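Local coordinates for 4-hydroxybenzoyl-CoA thioesterase (Pseudomonas sp. CBS3, PDB 1BVQ), which hydrolyses 4-hydroxybenzoyl-CoA to 4-hydroxybenzoate and free CoA, the last step in the bacterial breakdown of 4-chlorobenzoate, and works as a homotetramer, at residues Ser63-Phe68 against Arg112-Arg117. Numbering follows the deposited sequence.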
# COMPACT_ATOMS: atom_id res chain seq x y z
N SER A 63 -15.69 9.37 10.29
CA SER A 63 -16.34 8.16 10.62
C SER A 63 -16.72 7.42 9.37
O SER A 63 -16.75 7.97 8.28
CB SER A 63 -17.71 8.65 11.09
OG SER A 63 -18.09 8.01 12.22
N CYS A 64 -17.03 6.15 9.54
CA CYS A 64 -17.40 5.43 8.37
C CYS A 64 -18.02 4.08 8.72
O CYS A 64 -17.72 3.47 9.72
CB CYS A 64 -16.20 5.36 7.49
SG CYS A 64 -14.97 4.42 8.38
N ASN A 65 -18.91 3.62 7.89
CA ASN A 65 -19.52 2.35 8.15
C ASN A 65 -19.53 1.67 6.80
O ASN A 65 -19.97 2.30 5.84
CB ASN A 65 -20.94 2.63 8.68
CG ASN A 65 -21.97 1.60 8.29
OD1 ASN A 65 -22.48 1.63 7.15
ND2 ASN A 65 -22.26 0.69 9.23
N ALA A 66 -19.05 0.40 6.77
CA ALA A 66 -18.98 -0.42 5.56
C ALA A 66 -19.48 -1.83 5.81
O ALA A 66 -19.36 -2.36 6.91
CB ALA A 66 -17.54 -0.60 5.15
N SER A 67 -20.05 -2.43 4.86
CA SER A 67 -20.54 -3.81 4.83
C SER A 67 -20.03 -4.43 3.55
O SER A 67 -20.17 -3.85 2.47
CB SER A 67 -22.10 -3.79 4.86
OG SER A 67 -22.61 -4.76 5.78
N PHE A 68 -19.43 -5.60 3.67
CA PHE A 68 -18.93 -6.33 2.49
C PHE A 68 -19.83 -7.51 2.31
O PHE A 68 -20.04 -8.32 3.23
CB PHE A 68 -17.46 -6.76 2.68
CG PHE A 68 -16.53 -5.63 3.15
CD1 PHE A 68 -16.53 -5.24 4.50
CD2 PHE A 68 -15.67 -4.97 2.25
CE1 PHE A 68 -15.68 -4.22 4.95
CE2 PHE A 68 -14.82 -3.94 2.71
CZ PHE A 68 -14.83 -3.57 4.06
N ARG A 112 -20.72 -1.73 0.34
CA ARG A 112 -21.44 -0.50 0.55
C ARG A 112 -20.76 0.18 1.69
O ARG A 112 -20.35 -0.50 2.63
CB ARG A 112 -22.90 -0.77 0.88
CG ARG A 112 -23.76 -1.08 -0.34
CD ARG A 112 -24.66 0.07 -0.74
NE ARG A 112 -25.78 -0.42 -1.55
CZ ARG A 112 -27.05 -0.03 -1.42
NH1 ARG A 112 -27.42 0.90 -0.51
NH2 ARG A 112 -27.97 -0.60 -2.25
N ALA A 113 -20.62 1.50 1.63
CA ALA A 113 -19.96 2.20 2.72
C ALA A 113 -20.41 3.64 2.80
O ALA A 113 -20.65 4.31 1.81
CB ALA A 113 -18.45 2.24 2.49
N ASP A 114 -20.52 4.10 4.02
CA ASP A 114 -20.91 5.45 4.27
C ASP A 114 -19.72 6.08 4.97
O ASP A 114 -19.26 5.59 6.02
CB ASP A 114 -22.14 5.53 5.19
CG ASP A 114 -23.50 5.40 4.61
OD1 ASP A 114 -23.57 5.52 3.35
OD2 ASP A 114 -24.44 5.22 5.31
N GLU A 115 -19.22 7.16 4.38
CA GLU A 115 -18.10 7.86 4.94
C GLU A 115 -18.48 9.25 5.37
O GLU A 115 -18.96 10.04 4.58
CB GLU A 115 -17.02 8.08 3.87
CG GLU A 115 -16.35 6.77 3.35
CD GLU A 115 -15.20 7.15 2.49
OE1 GLU A 115 -15.26 8.02 1.66
OE2 GLU A 115 -14.14 6.48 2.74
N ILE A 116 -18.26 9.55 6.64
CA ILE A 116 -18.57 10.85 7.16
C ILE A 116 -17.26 11.64 7.11
O ILE A 116 -16.29 11.29 7.78
CB ILE A 116 -19.18 10.86 8.56
CG1 ILE A 116 -20.55 10.22 8.56
CG2 ILE A 116 -19.41 12.32 9.09
CD1 ILE A 116 -21.13 10.32 10.00
N ARG A 117 -17.24 12.68 6.28
CA ARG A 117 -16.05 13.52 6.13
C ARG A 117 -16.32 15.00 6.37
O ARG A 117 -17.46 15.43 6.51
CB ARG A 117 -15.68 13.42 4.71
CG ARG A 117 -15.06 12.06 4.39
CD ARG A 117 -14.86 12.03 2.92
NE ARG A 117 -14.24 10.80 2.43
CZ ARG A 117 -12.93 10.57 2.33
NH1 ARG A 117 -12.02 11.48 2.68
NH2 ARG A 117 -12.51 9.38 1.84
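Asn-65 and Asp-114 exchange two backbone hydrogen bonds, Asn-65 N to Asp-114 O (2.7 Å) and Asp-114 N to Asn-65 O (2.6 Å). Ser-67 and Arg-112 form a second such pair. Segments 63-68 and 112-117 run antiparallel, their directions 178° apart. Between these pairs lie the non-hydrogen-bonded ones. Ala-66 CB meets Ala-113 CB at 4.0 Å, methyls small enough for the backbones to draw close; Ala-113 also packs on Leu-31 of helix 25-42. Farther along, Cys-64 CB lies 3.4 Å from Asp-114 O. On the other face, where Asn-65 and Arg-112 suit exposure to solvent, the small Ser-63 lets branched Ile-116 approach, CB to CB 3.7 Å; Ile-116 CD1, carried by CG1 beside the backbone N (chi1 -66°), lies 4.0 Å from Ser-63 CB. Asp-114 takes its charge to a salt bridge with Arg-95. On the helix face, the buried Glu-115 OE1 accepts from Arg-117 NE and NH2, both at 3.1 Å and from one side of the carboxylate, and also from His-96. Ser-63, Cys-64, Ala-66 and Ser-67 pair with an antiparallel strand of the second subunit, continuing this hot-dog sheet across the interface. Arg-117 and His-96 would probably favour an ionised Glu-115, although Asp-32 shares that arginine.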